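Mannose/sialic acid-binding lectin (Polygonatum cyrtonema, PDB 3A0C) probably binds mannose-containing sugars, and perhaps sialic acid, as a plant bulb-type lectin with the beta-prism II fold. Local coordinates at residues G50-R54 with I65-N70; N59-L63 with T76-E82. All coordinates share one frame; numbering follows the deposited sequence.

Interaction 1 of 2, residues G50-R54 with I65-N70; sequences GSGCR and IYDQSN
The guanidinium of Arg54 lies across the side chain of Tyr66, with its plane tilted 34° from the phenol ring and Tyr66 CB sitting over the centre of one of its faces. The overlap marks one end of an antiparallel hairpin in a beta-prism II lectin, where strands 54-57 and 63-66 form the middle of a four-stranded sheet. The nearest approach in this overlap is at the NH1 end, 3.1 Å from Tyr66 CD2, and the meeting with the ring is oblique. Arg54 gets there with CG placed between its backbone N and carbonyl carbon (chi1 64°); beyond CG the chain runs extended to NE. The outer nitrogens have separate tasks: NH1 is hydrogen-bonded to Thr56 OG1, while NH2 gives a weak, bent bond to Asn70 OD1 at 2.6 Å, with OD1 near the guanidinium plane and the Asn70 amide almost perpendicular to it. Tyr66 is tethered at its far end too, where OH bonds to His58 NE2.

Beneath this layer, Arg54 and Tyr66 are an antiparallel hydrogen-bonded pair. Tyr66 N reaches Arg54 O and Arg54 N reaches Tyr66 O, each at 3.2 Å, the first of them nearly straight at 165°. The chain then leaves the sheet through a type I turn from Asp67 to Asn70, and beyond the last bridge a weak, bent bond from Gln68 N to Ser51 O holds the two loops together. Cys53 packs SG 3.8 Å from Ile65 CG2, and its disulfide to Cys30 ties the hairpin to the loop between strands 22-26 and 32-36 of a neighbouring sheet. Just before the bridge, the CA-H of Cys53 also approaches Tyr66 O, with CA and O 3.0 Å apart.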
loop_
_atom_site.group_PDB
_atom_site.type_symbol
_atom_site.label_atom_id
_atom_site.label_comp_id
_atom_site.label_asym_id
_atom_site.label_seq_id
_atom_site.Cartn_x
_atom_site.Cartn_y
_atom_site.Cartn_z
ATOM N N GLY A 50 -17.095 20.685 6.643
ATOM C CA GLY A 50 -15.964 21.586 6.480
ATOM C C GLY A 50 -15.679 22.001 5.045
ATOM O O GLY A 50 -16.327 21.527 4.114
ATOM N N SER A 51 -14.704 22.885 4.875
ATOM C CA SER A 51 -14.311 23.366 3.567
ATOM C C SER A 51 -12.811 23.155 3.391
ATOM O O SER A 51 -12.040 23.252 4.339
ATOM C CB SER A 51 -14.635 24.859 3.427
ATOM O OG SER A 51 -16.029 25.102 3.525
ATOM N N GLY A 52 -12.401 22.865 2.167
ATOM C CA GLY A 52 -10.994 22.660 1.911
ATOM C C GLY A 52 -10.379 21.562 2.755
ATOM O O GLY A 52 -9.259 21.701 3.225
ATOM N N CYS A 53 -11.105 20.471 2.951
ATOM C CA CYS A 53 -10.585 19.351 3.736
ATOM C C CYS A 53 -9.463 18.563 3.042
ATOM O O CYS A 53 -9.327 18.583 1.813
ATOM C CB CYS A 53 -11.704 18.367 4.093
ATOM S SG CYS A 53 -12.766 18.875 5.478
ATOM N N ARG A 54 -8.667 17.885 3.865
ATOM C CA ARG A 54 -7.571 17.041 3.410
ATOM C C ARG A 54 -7.540 15.849 4.356
ATOM O O ARG A 54 -7.912 15.966 5.514
ATOM C CB ARG A 54 -6.233 17.777 3.467
ATOM C CG ARG A 54 -5.790 18.179 4.857
ATOM C CD ARG A 54 -4.472 18.938 4.813
ATOM N NE ARG A 54 -4.291 19.808 5.976
ATOM C CZ ARG A 54 -3.861 19.400 7.162
ATOM N NH1 ARG A 54 -3.553 18.125 7.366
ATOM N NH2 ARG A 54 -3.741 20.274 8.146
ATOM N N ILE A 65 -9.055 13.867 9.272
ATOM C CA ILE A 65 -9.617 14.767 8.264
ATOM C C ILE A 65 -9.609 16.161 8.906
ATOM O O ILE A 65 -10.160 16.350 9.982
ATOM C CB ILE A 65 -11.084 14.399 7.865
ATOM C CG1 ILE A 65 -11.111 13.150 6.978
ATOM C CG2 ILE A 65 -11.730 15.559 7.091
ATOM C CD1 ILE A 65 -12.513 12.712 6.583
ATOM N N TYR A 66 -8.963 17.121 8.253
ATOM C CA TYR A 66 -8.876 18.486 8.759
ATOM C C TYR A 66 -9.594 19.436 7.791
ATOM O O TYR A 66 -9.510 19.261 6.578
ATOM C CB TYR A 66 -7.406 18.917 8.850
ATOM C CG TYR A 66 -6.542 18.212 9.881
ATOM C CD1 TYR A 66 -6.598 18.562 11.227
ATOM C CD2 TYR A 66 -5.638 17.224 9.497
ATOM C CE1 TYR A 66 -5.772 17.944 12.172
ATOM C CE2 TYR A 66 -4.805 16.596 10.434
ATOM C CZ TYR A 66 -4.878 16.957 11.769
ATOM O OH TYR A 66 -4.092 16.305 12.700
ATOM N N ASP A 67 -10.295 20.441 8.302
ATOM C CA ASP A 67 -10.952 21.372 7.393
ATOM C C ASP A 67 -9.895 22.365 6.956
ATOM O O ASP A 67 -8.713 22.152 7.185
ATOM C CB ASP A 67 -12.110 22.113 8.069
ATOM C CG ASP A 67 -11.656 22.991 9.221
ATOM O OD1 ASP A 67 -10.457 23.324 9.285
ATOM O OD2 ASP A 67 -12.502 23.358 10.063
ATOM N N GLN A 68 -10.312 23.462 6.346
ATOM C CA GLN A 68 -9.363 24.466 5.878
ATOM C C GLN A 68 -8.768 25.263 7.032
ATOM O O GLN A 68 -7.723 25.897 6.870
ATOM C CB GLN A 68 -10.045 25.412 4.884
ATOM C CG GLN A 68 -9.108 25.990 3.835
ATOM C CD GLN A 68 -9.856 26.726 2.724
ATOM O OE1 GLN A 68 -10.518 27.737 2.963
ATOM N NE2 GLN A 68 -9.754 26.210 1.505
ATOM N N SER A 69 -9.429 25.228 8.190
ATOM C CA SER A 69 -8.954 25.938 9.382
ATOM C C SER A 69 -8.250 24.999 10.358
ATOM O O SER A 69 -8.092 25.320 11.533
ATOM C CB SER A 69 -10.117 26.625 10.104
ATOM O OG SER A 69 -10.763 27.552 9.250
ATOM N N ASN A 70 -7.823 23.842 9.856
ATOM C CA ASN A 70 -7.132 22.833 10.654
ATOM C C ASN A 70 -7.931 22.236 11.802
ATOM O O ASN A 70 -7.350 21.809 12.801
ATOM C CB ASN A 70 -5.808 23.371 11.206
ATOM C CG ASN A 70 -4.658 23.211 10.226
ATOM O OD1 ASN A 70 -4.746 22.440 9.268
ATOM N ND2 ASN A 70 -3.568 23.929 10.471
#

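Interaction 2 of 2, residues N59-L63 with T76-E82; sequences NNGNL and TKTNGKE
The side chains of Asn60 and Asn79 run side by side and point the same way, their amide planes 47° apart, so they do not stack. One face of the Asn60 amide is marked by the backbone N of Asn62, which comes to OD1 from 49° out of the amide plane at 3.2 Å; Asn79 CB lies on that same side, but it is modelled too close to Asn60 ND2 and the contact is doubtful. The Asn62 N bond forms an Asx turn, reached with Asn60 CG between its backbone N and carbonyl carbon (chi1 65°). The turn joins two strands of a beta-prism II sheet. In sequence, His58, Asn60, Asn62 and Tyr66 fall on the Gln, Asp, Asn and Tyr positions of the mannose motif of bulb lectins, so this would be a divergent version of that site.

The backbone of the turn is gripped by the loop 76-82. Gly80 N makes a short, nearly straight bond to Asn60 O of 2.6 Å, in the carbonyl plane, and Asn79 CA leans on the same oxygen. Gly61 O accepts from Thr78 OG1 at 2.8 Å, the hydroxyl standing above the carbonyl plane. Thr78 OG1 itself receives the hydroxyl of Thr76, OG1 to OG1 2.7 Å, and Thr76 OG1 is approached weakly by Leu63 N. The pairing closes with Thr76 N on Leu63 O at 3.0 Å. Alongside, Thr76 CG2 touches Leu63 CB at 3.6 Å, and Trp103 of the second subunit packs on both residues.

Donors and acceptors thus run in one direction, from Leu63 N through the two threonine hydroxyls to Gly61 O. Such a chain is probably cooperative, each hydroxyl polarising the next, and it fixes the rotation of both threonine side chains without relying on an ion pair.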
loop_
_atom_site.group_PDB
_atom_site.type_symbol
_atom_site.label_atom_id
_atom_site.label_comp_id
_atom_site.label_asym_id
_atom_site.label_seq_id
_atom_site.Cartn_x
_atom_site.Cartn_y
_atom_site.Cartn_z
ATOM N N ASN A 59 2.515 9.988 10.982
ATOM C CA ASN A 59 3.511 8.945 11.187
ATOM C C ASN A 59 3.231 8.043 12.369
ATOM O O ASN A 59 3.965 7.080 12.588
ATOM C CB ASN A 59 4.908 9.540 11.361
ATOM C CG ASN A 59 5.428 10.196 10.106
ATOM O OD1 ASN A 59 5.264 9.682 9.007
ATOM N ND2 ASN A 59 6.080 11.335 10.269
ATOM N N ASN A 60 2.191 8.351 13.143
ATOM C CA ASN A 60 1.850 7.513 14.289
ATOM C C ASN A 60 0.670 6.581 14.001
ATOM O O ASN A 60 0.208 5.864 14.881
ATOM C CB ASN A 60 1.590 8.360 15.547
ATOM C CG ASN A 60 0.378 9.255 15.424
ATOM O OD1 ASN A 60 -0.194 9.413 14.351
ATOM N ND2 ASN A 60 -0.018 9.859 16.534
ATOM N N GLY A 61 0.203 6.586 12.754
ATOM C CA GLY A 61 -0.873 5.692 12.373
ATOM C C GLY A 61 -2.251 6.283 12.464
ATOM O O GLY A 61 -3.230 5.616 12.147
ATOM N N ASN A 62 -2.335 7.535 12.880
ATOM C CA ASN A 62 -3.626 8.180 13.001
ATOM C C ASN A 62 -4.023 8.833 11.685
ATOM O O ASN A 62 -3.270 9.625 11.128
ATOM C CB ASN A 62 -3.602 9.217 14.143
ATOM C CG ASN A 62 -4.992 9.731 14.505
ATOM O OD1 ASN A 62 -5.958 8.975 14.512
ATOM N ND2 ASN A 62 -5.092 11.009 14.817
ATOM N N LEU A 63 -5.207 8.479 11.188
ATOM C CA LEU A 63 -5.735 9.027 9.943
ATOM C C LEU A 63 -6.759 10.111 10.322
ATOM O O LEU A 63 -7.788 9.814 10.939
ATOM C CB LEU A 63 -6.398 7.915 9.145
ATOM C CG LEU A 63 -6.864 8.293 7.749
ATOM C CD1 LEU A 63 -5.683 8.698 6.878
ATOM C CD2 LEU A 63 -7.579 7.103 7.172
ATOM N N THR A 76 -9.452 8.327 12.888
ATOM C CA THR A 76 -9.621 6.929 13.246
ATOM C C THR A 76 -9.098 6.767 14.666
ATOM O O THR A 76 -9.365 5.762 15.339
ATOM C CB THR A 76 -8.823 6.009 12.304
ATOM O OG1 THR A 76 -7.421 6.215 12.512
ATOM C CG2 THR A 76 -9.144 6.329 10.873
ATOM N N LYS A 77 -8.352 7.779 15.103
ATOM C CA LYS A 77 -7.744 7.816 16.434
ATOM C C LYS A 77 -6.893 6.572 16.730
ATOM O O LYS A 77 -6.737 6.163 17.869
ATOM C CB LYS A 77 -8.831 7.991 17.494
ATOM C CG LYS A 77 -8.293 8.233 18.889
ATOM C CD LYS A 77 -9.375 8.768 19.815
ATOM C CE LYS A 77 -8.927 8.713 21.267
ATOM N NZ LYS A 77 -9.902 9.380 22.170
ATOM N N THR A 78 -6.330 5.992 15.678
ATOM C CA THR A 78 -5.505 4.794 15.789
ATOM C C THR A 78 -4.030 5.175 15.798
ATOM O O THR A 78 -3.222 4.619 15.053
ATOM C CB THR A 78 -5.756 3.872 14.605
ATOM O OG1 THR A 78 -5.471 4.586 13.401
ATOM C CG2 THR A 78 -7.206 3.403 14.589
ATOM N N ASN A 79 -3.675 6.128 16.644
ATOM C CA ASN A 79 -2.293 6.561 16.708
ATOM C C ASN A 79 -1.487 5.803 17.753
ATOM O O ASN A 79 -1.885 5.707 18.911
ATOM C CB ASN A 79 -2.227 8.054 16.996
ATOM C CG ASN A 79 -2.958 8.426 18.249
ATOM O OD1 ASN A 79 -4.171 8.244 18.349
ATOM N ND2 ASN A 79 -2.227 8.948 19.225
ATOM N N GLY A 80 -0.347 5.266 17.334
ATOM C CA GLY A 80 0.498 4.528 18.243
ATOM C C GLY A 80 1.944 4.925 18.047
ATOM O O GLY A 80 2.271 6.117 18.031
ATOM N N LYS A 81 2.807 3.924 17.873
ATOM C CA LYS A 81 4.238 4.151 17.682
ATOM C C LYS A 81 4.578 5.082 16.540
ATOM O O LYS A 81 4.182 4.863 15.394
ATOM C CB LYS A 81 4.972 2.822 17.483
ATOM C CG LYS A 81 6.413 2.990 17.030
ATOM C CD LYS A 81 7.275 1.793 17.367
ATOM C CE LYS A 81 8.536 1.776 16.489
ATOM N NZ LYS A 81 9.249 3.086 16.404
ATOM N N GLU A 82 5.326 6.125 16.878
ATOM C CA GLU A 82 5.780 7.131 15.930
ATOM C C GLU A 82 6.783 6.478 14.981
ATOM O O GLU A 82 7.916 6.225 15.360
ATOM C CB GLU A 82 6.437 8.269 16.711
ATOM C CG GLU A 82 7.025 9.368 15.880
ATOM C CD GLU A 82 6.003 10.048 15.020
ATOM O OE1 GLU A 82 4.955 10.473 15.546
ATOM O OE2 GLU A 82 6.261 10.162 13.810
#

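Followed from the N terminus, the four segments come in the order 50-54, 59-63, 65-70 and 76-82, so the two interactions cross. Interaction 1 closes a loop of ten residues around strand 54-57 and the turn into strand 63-66; interaction 2 then spans strand 63-66, the next turn and strand 72-75. Their segments adjoin in sequence, yet the centres lie about 19 Å apart, at opposite ends of strand 63-66. Interaction 1 ties the approach to strand 54-57 to the turn after strand 63-66. Interaction 2 joins the turn before strand 63-66 to the connection from strand 72-75 toward strand 86-89, in another sheet of the prism.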